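Local coordinates for protein thioredoxin peroxidase 2 (PDB 2C0D) that probably reduces hydrogen peroxide and organic hydroperoxides to water and alcohols as a thiol-specific, thioredoxin-dependent peroxidase of the malaria parasite, at residues K89-L94 with R177-I182; V48-F53 with C59-Y64. All coordinates share one frame; numbering follows the deposited sequence.

Interaction 1: residues K89-L94 with R177-I182; sequences KNVELL and RTIDSI
K89, just past the end of helix 83-88, and D180 of helix 172-188 form a salt bridge. K89 NZ donates to D180 OD1 at 2.8 Å. It meets the syn lone pair, on the side of the other oxygen, so D180 OD2 is also close, 3.4 Å from K89 NZ. The two side chains meet at about a right angle. The K89 chain runs nearly straight through its middle and bends only at the end (chi4 -65°). That last turn brings the amine round to the carboxylate, and K89 CE passes D180 OD1 at 3.4 Å.

The apolar part lies beside this bridge. V91 and I179 reach toward each other tip to tip, with V91 CG2 and I179 CG2 3.8 Å apart. The same I179 methyl also takes the lysine chain: K89 CD lies 4.0 Å from I179 CG2. F86 of helix 83-88 touches both V91 and I179. V91 also rests on Y58 and C60 of strand 58-63.

Helix 83-88 ends in a Schellman motif just before the strand, with N90 at C-prime, at positive phi, and V91 N bonded back to F86 O. On the helix 172-188 side, S181 and I182 pack on I168 of the second subunit.

The methyl contact is buried, whereas K89 and D180 are partly exposed. The two charges lie at the partly exposed side of the contact, and each probably helps to keep the other ionised. Their bond adds direction to a small hydrophobic contact, and the aliphatic part of K89 passes the I179 methyl on its way to D180.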
ATOM      1  N   LYS B  89     -10.290   5.030  17.355  1.00 10.26           N
ATOM      2  CA  LYS B  89      -9.820   5.985  16.357  1.00 11.58           C
ATOM      3  C   LYS B  89     -10.924   6.539  15.432  1.00 11.45           C
ATOM      4  O   LYS B  89     -10.624   7.271  14.475  1.00 12.34           O
ATOM      5  CB  LYS B  89      -8.691   5.341  15.537  1.00 10.94           C
ATOM      6  CG  LYS B  89      -7.503   4.930  16.407  1.00 12.93           C
ATOM      7  CD  LYS B  89      -6.448   4.177  15.593  1.00 13.30           C
ATOM      8  CE  LYS B  89      -5.533   3.328  16.482  1.00 18.28           C
ATOM      9  NZ  LYS B  89      -4.699   4.159  17.416  1.00 19.73           N
ATOM     10  N   ASN B  90     -12.196   6.221  15.737  1.00 10.29           N
ATOM     11  CA  ASN B  90     -13.326   6.675  14.955  1.00 10.01           C
ATOM     12  C   ASN B  90     -13.230   6.159  13.501  1.00 10.26           C
ATOM     13  O   ASN B  90     -13.472   6.909  12.564  1.00  9.60           O
ATOM     14  CB  ASN B  90     -13.414   8.205  14.953  1.00 10.78           C
ATOM     15  CG  ASN B  90     -14.784   8.701  14.547  1.00 16.33           C
ATOM     16  OD1 ASN B  90     -15.778   7.961  14.651  1.00 20.68           O
ATOM     17  ND2 ASN B  90     -14.851   9.946  14.066  1.00 17.21           N
ATOM     18  N   VAL B  91     -12.871   4.885  13.351  1.00  9.75           N
ATOM     19  CA  VAL B  91     -12.758   4.252  12.031  1.00  9.42           C
ATOM     20  C   VAL B  91     -13.807   3.145  11.903  1.00 10.26           C
ATOM     21  O   VAL B  91     -13.857   2.233  12.747  1.00 11.24           O
ATOM     22  CB  VAL B  91     -11.349   3.610  11.806  1.00 10.52           C
ATOM     23  CG1 VAL B  91     -11.285   2.940  10.384  1.00 11.32           C
ATOM     24  CG2 VAL B  91     -10.263   4.657  11.968  1.00  9.98           C
ATOM     25  N   GLU B  92     -14.625   3.227  10.853  1.00  9.52           N
ATOM     26  CA  GLU B  92     -15.520   2.118  10.494  1.00 10.26           C
ATOM     27  C   GLU B  92     -14.746   1.084   9.653  1.00  9.84           C
ATOM     28  O   GLU B  92     -14.277   1.423   8.543  1.00 11.05           O
ATOM     29  CB  GLU B  92     -16.708   2.664   9.685  1.00 10.49           C
ATOM     30  CG  GLU B  92     -17.788   1.574   9.389  1.00 14.62           C
ATOM     31  CD  GLU B  92     -18.800   1.332  10.515  1.00 20.07           C
ATOM     32  OE1 GLU B  92     -18.866   2.150  11.475  1.00 20.98           O
ATOM     33  OE2 GLU B  92     -19.572   0.316  10.425  1.00 21.93           O
ATOM     34  N   LEU B  93     -14.605  -0.142  10.163  1.00  8.34           N
ATOM     35  CA  LEU B  93     -13.955  -1.224   9.389  1.00  7.83           C
ATOM     36  C   LEU B  93     -15.006  -1.940   8.538  1.00  7.75           C
ATOM     37  O   LEU B  93     -16.031  -2.434   9.072  1.00  8.27           O
ATOM     38  CB  LEU B  93     -13.284  -2.224  10.332  1.00  8.47           C
ATOM     39  CG  LEU B  93     -12.553  -3.391   9.653  1.00  7.42           C
ATOM     40  CD1 LEU B  93     -11.408  -2.879   8.726  1.00 11.23           C
ATOM     41  CD2 LEU B  93     -12.008  -4.364  10.747  1.00  9.83           C
ATOM     42  N   LEU B  94     -14.773  -2.015   7.228  1.00  6.27           N
ATOM     43  CA  LEU B  94     -15.701  -2.750   6.338  1.00  6.75           C
ATOM     44  C   LEU B  94     -14.947  -3.843   5.564  1.00  7.54           C
ATOM     45  O   LEU B  94     -14.005  -3.537   4.790  1.00  8.50           O
ATOM     46  CB  LEU B  94     -16.354  -1.799   5.339  1.00  8.08           C
ATOM     47  CG  LEU B  94     -17.153  -0.643   5.975  1.00  8.76           C
ATOM     48  CD1 LEU B  94     -17.620   0.316   4.903  1.00 11.63           C
ATOM     49  CD2 LEU B  94     -18.322  -1.147   6.817  1.00  7.37           C
ATOM     50  N   ARG B 177      -1.163   1.778  12.779  1.00 10.24           N
ATOM     51  CA  ARG B 177      -0.129   2.848  12.712  1.00 10.76           C
ATOM     52  C   ARG B 177      -0.307   3.798  11.524  1.00 11.21           C
ATOM     53  O   ARG B 177      -0.124   5.034  11.640  1.00 11.09           O
ATOM     54  CB  ARG B 177       1.265   2.232  12.678  1.00 11.01           C
ATOM     55  CG  ARG B 177       1.639   1.608  14.015  1.00 16.76           C
ATOM     56  N   THR B 178      -0.657   3.209  10.386  1.00 10.52           N
ATOM     57  CA  THR B 178      -1.016   3.978   9.186  1.00 11.06           C
ATOM     58  C   THR B 178      -2.185   4.933   9.464  1.00 10.32           C
ATOM     59  O   THR B 178      -2.153   6.133   9.112  1.00  9.70           O
ATOM     60  CB  THR B 178      -1.336   3.009   8.029  1.00 11.64           C
ATOM     61  OG1 THR B 178      -0.145   2.277   7.693  1.00 16.13           O
ATOM     62  CG2 THR B 178      -1.811   3.781   6.805  1.00 14.17           C
ATOM     63  N   ILE B 179      -3.243   4.403  10.076  1.00  9.35           N
ATOM     64  CA  ILE B 179      -4.368   5.234  10.475  1.00  9.10           C
ATOM     65  C   ILE B 179      -3.910   6.358  11.423  1.00  9.54           C
ATOM     66  O   ILE B 179      -4.256   7.523  11.200  1.00  9.79           O
ATOM     67  CB  ILE B 179      -5.484   4.385  11.118  1.00  9.09           C
ATOM     68  CG1 ILE B 179      -6.122   3.507  10.019  1.00  8.25           C
ATOM     69  CG2 ILE B 179      -6.527   5.299  11.777  1.00  9.89           C
ATOM     70  CD1 ILE B 179      -7.018   2.344  10.568  1.00  9.66           C
ATOM     71  N   ASP B 180      -3.102   6.009  12.435  1.00 10.12           N
ATOM     72  CA  ASP B 180      -2.563   7.004  13.358  1.00 11.84           C
ATOM     73  C   ASP B 180      -1.878   8.175  12.641  1.00 11.38           C
ATOM     74  O   ASP B 180      -2.091   9.357  12.988  1.00 11.34           O
ATOM     75  CB  ASP B 180      -1.574   6.358  14.320  1.00 12.36           C
ATOM     76  CG  ASP B 180      -2.263   5.696  15.509  1.00 17.66           C
ATOM     77  OD1 ASP B 180      -3.478   5.940  15.696  1.00 20.39           O
ATOM     78  OD2 ASP B 180      -1.577   4.922  16.224  1.00 20.94           O
ATOM     79  N   SER B 181      -1.054   7.848  11.652  1.00 11.42           N
ATOM     80  CA  SER B 181      -0.350   8.890  10.877  1.00 11.74           C
ATOM     81  C   SER B 181      -1.302   9.796  10.108  1.00 11.18           C
ATOM     82  O   SER B 181      -1.095  11.014  10.043  1.00  9.96           O
ATOM     83  CB  SER B 181       0.652   8.264   9.915  1.00 11.91           C
ATOM     84  OG  SER B 181       1.665   7.576  10.633  1.00 15.55           O
ATOM     85  N   ILE B 182      -2.362   9.208   9.533  1.00  9.65           N
ATOM     86  CA  ILE B 182      -3.362   9.989   8.801  1.00  9.86           C
ATOM     87  C   ILE B 182      -4.125  10.928   9.742  1.00  9.71           C
ATOM     88  O   ILE B 182      -4.317  12.113   9.431  1.00  8.75           O
ATOM     89  CB  ILE B 182      -4.332   9.068   8.028  1.00  9.41           C
ATOM     90  CG1 ILE B 182      -3.547   8.335   6.914  1.00 10.20           C
ATOM     91  CG2 ILE B 182      -5.579   9.895   7.484  1.00 10.12           C
ATOM     92  CD1 ILE B 182      -4.275   7.072   6.341  1.00 10.79           C
TER

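Interaction 2: residues V48-F53 with C59-Y64; sequences VDLSSF and CCLLFY
The F53 ring has C59 SG on one side of its plane and S52 OG on the other. The sulfur comes in obliquely, 4.2 Å from the ring centroid and 39° off the ring normal. Its nearest ring atom is F53 CD2, 3.6 Å from C59 SG. This is a sulfur-aromatic contact. S52 OG stands 3.7 Å above the plane of the F53 ring, shifted toward the rim. E92 of strand 91-97 packs on F53 CE1, on the same side as the sulfur. The C59 thiol is turned beside its own backbone N (chi1 -67°), which directs it at the ring and at L50.

The D49 carboxylate is a second flat group, held within its own segment. S51 N and S51 OG both reach D49 OD1 from one face of its plane, and the S51 N bond makes an Asx turn. S51 OG lies 2.9 Å from D49 OD1. D49 O is gripped twice as well, by S52 N and by S52 OG. The S52 OG bond is 2.8 Å to D49 O, nearly in line with the carbonyl.

These bonds shape the turn that follows strand 45-49. It lies over strand 58-63, a core strand of the thioredoxin-like peroxiredoxin fold. That strand pairs with 91-97 in parallel and with 144-152 in antiparallel fashion. It leads on toward C72, the predicted peroxidatic cysteine, but the contact itself is away from that site.

L50 completes the packing with one methyl. L50 CD1 lies 3.9 Å from C59 SG. It also sits 4.2 Å from L61 CD2, two residues further along the same side of the strand. L50 also touches Y136, and C59 touches I152 of strand 144-152.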
ATOM      1  N   VAL B  48     -25.356  -0.607   3.040  1.00 14.54           N
ATOM      2  CA  VAL B  48     -24.121   0.079   3.395  1.00 16.02           C
ATOM      3  C   VAL B  48     -23.829   1.085   2.312  1.00 16.86           C
ATOM      4  O   VAL B  48     -23.674   0.731   1.153  1.00 18.03           O
ATOM      5  CB  VAL B  48     -22.914  -0.906   3.479  1.00 15.13           C
ATOM      6  CG1 VAL B  48     -21.629  -0.152   3.844  1.00 14.36           C
ATOM      7  CG2 VAL B  48     -23.230  -2.011   4.506  1.00 15.30           C
ATOM      8  N   ASP B  49     -23.749   2.341   2.722  1.00 18.41           N
ATOM      9  CA  ASP B  49     -23.598   3.472   1.826  1.00 19.38           C
ATOM     10  C   ASP B  49     -22.365   4.218   2.305  1.00 18.50           C
ATOM     11  O   ASP B  49     -22.377   4.741   3.416  1.00 17.17           O
ATOM     12  CB  ASP B  49     -24.840   4.365   1.999  1.00 20.91           C
ATOM     13  CG  ASP B  49     -24.790   5.635   1.180  1.00 25.21           C
ATOM     14  OD1 ASP B  49     -23.857   5.784   0.349  1.00 31.35           O
ATOM     15  OD2 ASP B  49     -25.702   6.495   1.382  1.00 32.01           O
ATOM     16  N   LEU B  50     -21.320   4.282   1.481  1.00 18.42           N
ATOM     17  CA  LEU B  50     -20.059   4.887   1.934  1.00 19.42           C
ATOM     18  C   LEU B  50     -20.295   6.333   2.339  1.00 19.63           C
ATOM     19  O   LEU B  50     -19.721   6.820   3.321  1.00 19.81           O
ATOM     20  CB  LEU B  50     -18.963   4.805   0.872  1.00 19.84           C
ATOM     21  CG  LEU B  50     -17.537   4.990   1.399  1.00 20.46           C
ATOM     22  CD1 LEU B  50     -17.259   3.898   2.472  1.00 20.36           C
ATOM     23  CD2 LEU B  50     -16.521   4.911   0.251  1.00 19.22           C
ATOM     24  N   SER B  51     -21.173   7.015   1.605  1.00 19.95           N
ATOM     25  CA  SER B  51     -21.363   8.440   1.838  1.00 21.04           C
ATOM     26  C   SER B  51     -21.979   8.731   3.189  1.00 21.00           C
ATOM     27  O   SER B  51     -21.849   9.849   3.688  1.00 20.80           O
ATOM     28  CB  SER B  51     -22.154   9.125   0.718  1.00 21.91           C
ATOM     29  OG  SER B  51     -23.479   8.659   0.689  1.00 24.01           O
ATOM     30  N   SER B  52     -22.571   7.719   3.822  1.00 20.37           N
ATOM     31  CA  SER B  52     -23.126   7.911   5.164  1.00 20.97           C
ATOM     32  C   SER B  52     -22.087   8.242   6.237  1.00 21.16           C
ATOM     33  O   SER B  52     -22.437   8.792   7.282  1.00 21.55           O
ATOM     34  CB  SER B  52     -23.986   6.730   5.618  1.00 21.01           C
ATOM     35  OG  SER B  52     -23.210   5.586   5.925  1.00 24.42           O
ATOM     36  N   PHE B  53     -20.823   7.911   5.982  1.00 19.31           N
ATOM     37  CA  PHE B  53     -19.773   8.128   6.977  1.00 19.20           C
ATOM     38  C   PHE B  53     -19.120   9.511   6.836  1.00 18.85           C
ATOM     39  O   PHE B  53     -18.354   9.940   7.701  1.00 18.16           O
ATOM     40  CB  PHE B  53     -18.737   6.996   6.889  1.00 19.11           C
ATOM     41  CG  PHE B  53     -19.334   5.628   7.133  1.00 18.78           C
ATOM     42  CD1 PHE B  53     -19.695   5.243   8.425  1.00 21.98           C
ATOM     43  CD2 PHE B  53     -19.573   4.748   6.076  1.00 21.76           C
ATOM     44  CE1 PHE B  53     -20.271   3.992   8.683  1.00 20.76           C
ATOM     45  CE2 PHE B  53     -20.144   3.459   6.321  1.00 21.96           C
ATOM     46  CZ  PHE B  53     -20.495   3.092   7.640  1.00 20.89           C
ATOM     47  N   CYS B  59     -13.079   5.515   7.231  1.00  9.08           N
ATOM     48  CA  CYS B  59     -13.391   4.120   6.879  1.00 10.47           C
ATOM     49  C   CYS B  59     -12.123   3.378   6.529  1.00  9.75           C
ATOM     50  O   CYS B  59     -11.202   3.966   5.938  1.00 10.48           O
ATOM     51  CB  CYS B  59     -14.297   4.064   5.659  1.00 11.55           C
ATOM     52  SG  CYS B  59     -15.935   4.724   6.010  1.00 20.53           S
ATOM     53  N   CYS B  60     -12.073   2.099   6.871  1.00  8.80           N
ATOM     54  CA  CYS B  60     -10.986   1.229   6.412  1.00  7.98           C
ATOM     55  C   CYS B  60     -11.683   0.139   5.582  1.00  7.45           C
ATOM     56  O   CYS B  60     -12.498  -0.603   6.120  1.00  7.85           O
ATOM     57  CB  CYS B  60     -10.224   0.636   7.603  1.00  8.68           C
ATOM     58  SG  CYS B  60      -9.009  -0.567   7.115  1.00 13.34           S
ATOM     59  N   LEU B  61     -11.432   0.117   4.277  1.00  6.12           N
ATOM     60  CA  LEU B  61     -12.023  -0.908   3.415  1.00  5.96           C
ATOM     61  C   LEU B  61     -11.037  -2.062   3.307  1.00  6.77           C
ATOM     62  O   LEU B  61      -9.896  -1.864   2.836  1.00  7.78           O
ATOM     63  CB  LEU B  61     -12.293  -0.377   2.011  1.00  8.15           C
ATOM     64  CG  LEU B  61     -13.086   0.922   1.936  1.00  7.20           C
ATOM     65  CD1 LEU B  61     -13.406   1.296   0.480  1.00  9.82           C
ATOM     66  CD2 LEU B  61     -14.377   0.854   2.819  1.00  9.10           C
ATOM     67  N   LEU B  62     -11.457  -3.261   3.681  1.00  5.36           N
ATOM     68  CA  LEU B  62     -10.584  -4.411   3.671  1.00  6.05           C
ATOM     69  C   LEU B  62     -11.143  -5.413   2.658  1.00  7.27           C
ATOM     70  O   LEU B  62     -12.129  -6.110   2.958  1.00  7.14           O
ATOM     71  CB  LEU B  62     -10.555  -5.023   5.089  1.00  7.75           C
ATOM     72  CG  LEU B  62      -9.658  -6.226   5.372  1.00  9.11           C
ATOM     73  CD1 LEU B  62      -8.187  -5.834   5.426  1.00  9.56           C
ATOM     74  CD2 LEU B  62     -10.078  -6.865   6.706  1.00 11.34           C
ATOM     75  N   PHE B  63     -10.535  -5.487   1.473  1.00  4.56           N
ATOM     76  CA  PHE B  63     -11.005  -6.424   0.432  1.00  4.40           C
ATOM     77  C   PHE B  63     -10.292  -7.771   0.569  1.00  5.20           C
ATOM     78  O   PHE B  63      -9.104  -7.845   0.960  1.00  5.79           O
ATOM     79  CB  PHE B  63     -10.649  -5.883  -0.956  1.00  6.26           C
ATOM     80  CG  PHE B  63     -11.459  -4.681  -1.372  1.00  4.95           C
ATOM     81  CD1 PHE B  63     -12.614  -4.846  -2.161  1.00  5.28           C
ATOM     82  CD2 PHE B  63     -11.044  -3.401  -1.023  1.00  5.32           C
ATOM     83  CE1 PHE B  63     -13.347  -3.741  -2.581  1.00  6.43           C
ATOM     84  CE2 PHE B  63     -11.762  -2.279  -1.451  1.00  6.95           C
ATOM     85  CZ  PHE B  63     -12.905  -2.446  -2.247  1.00  7.52           C
ATOM     86  N   TYR B  64     -10.996  -8.851   0.237  1.00  5.29           N
ATOM     87  CA  TYR B  64     -10.344 -10.187   0.332  1.00  6.23           C
ATOM     88  C   TYR B  64     -11.092 -11.175  -0.550  1.00  6.59           C
ATOM     89  O   TYR B  64     -12.266 -10.917  -0.921  1.00  6.68           O
ATOM     90  CB  TYR B  64     -10.306 -10.699   1.791  1.00  7.79           C
ATOM     91  CG  TYR B  64     -11.681 -10.679   2.396  1.00  8.92           C
ATOM     92  CD1 TYR B  64     -12.600 -11.745   2.190  1.00 10.99           C
ATOM     93  CD2 TYR B  64     -12.105  -9.556   3.119  1.00 10.87           C
ATOM     94  CE1 TYR B  64     -13.899 -11.677   2.704  1.00 13.19           C
ATOM     95  CE2 TYR B  64     -13.404  -9.481   3.629  1.00 13.13           C
ATOM     96  CZ  TYR B  64     -14.282 -10.522   3.414  1.00 14.18           C
ATOM     97  OH  TYR B  64     -15.553 -10.365   3.947  1.00 19.88           O
TER

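From the N terminus, interaction 2 comes first. It closes a short loop, folding the turn after strand 45-49 back onto strand 58-63. The chain then runs through helices 73-81 and 83-88. Interaction 1 opens at 89-94 and closes a far longer loop at helix 172-188. The two are in series: they neither nest nor cross. They meet in the sheet, because strands 58-63 and 91-97 are parallel neighbours. The backbones of C60 and L62 in interaction 2 probably bond to those of E92 and L94 in interaction 1. Interaction 2 thus ties the early turn to strand 58-63, and interaction 1 ties the start of the neighbouring strand, with the residues leading into it, to helix 172-188.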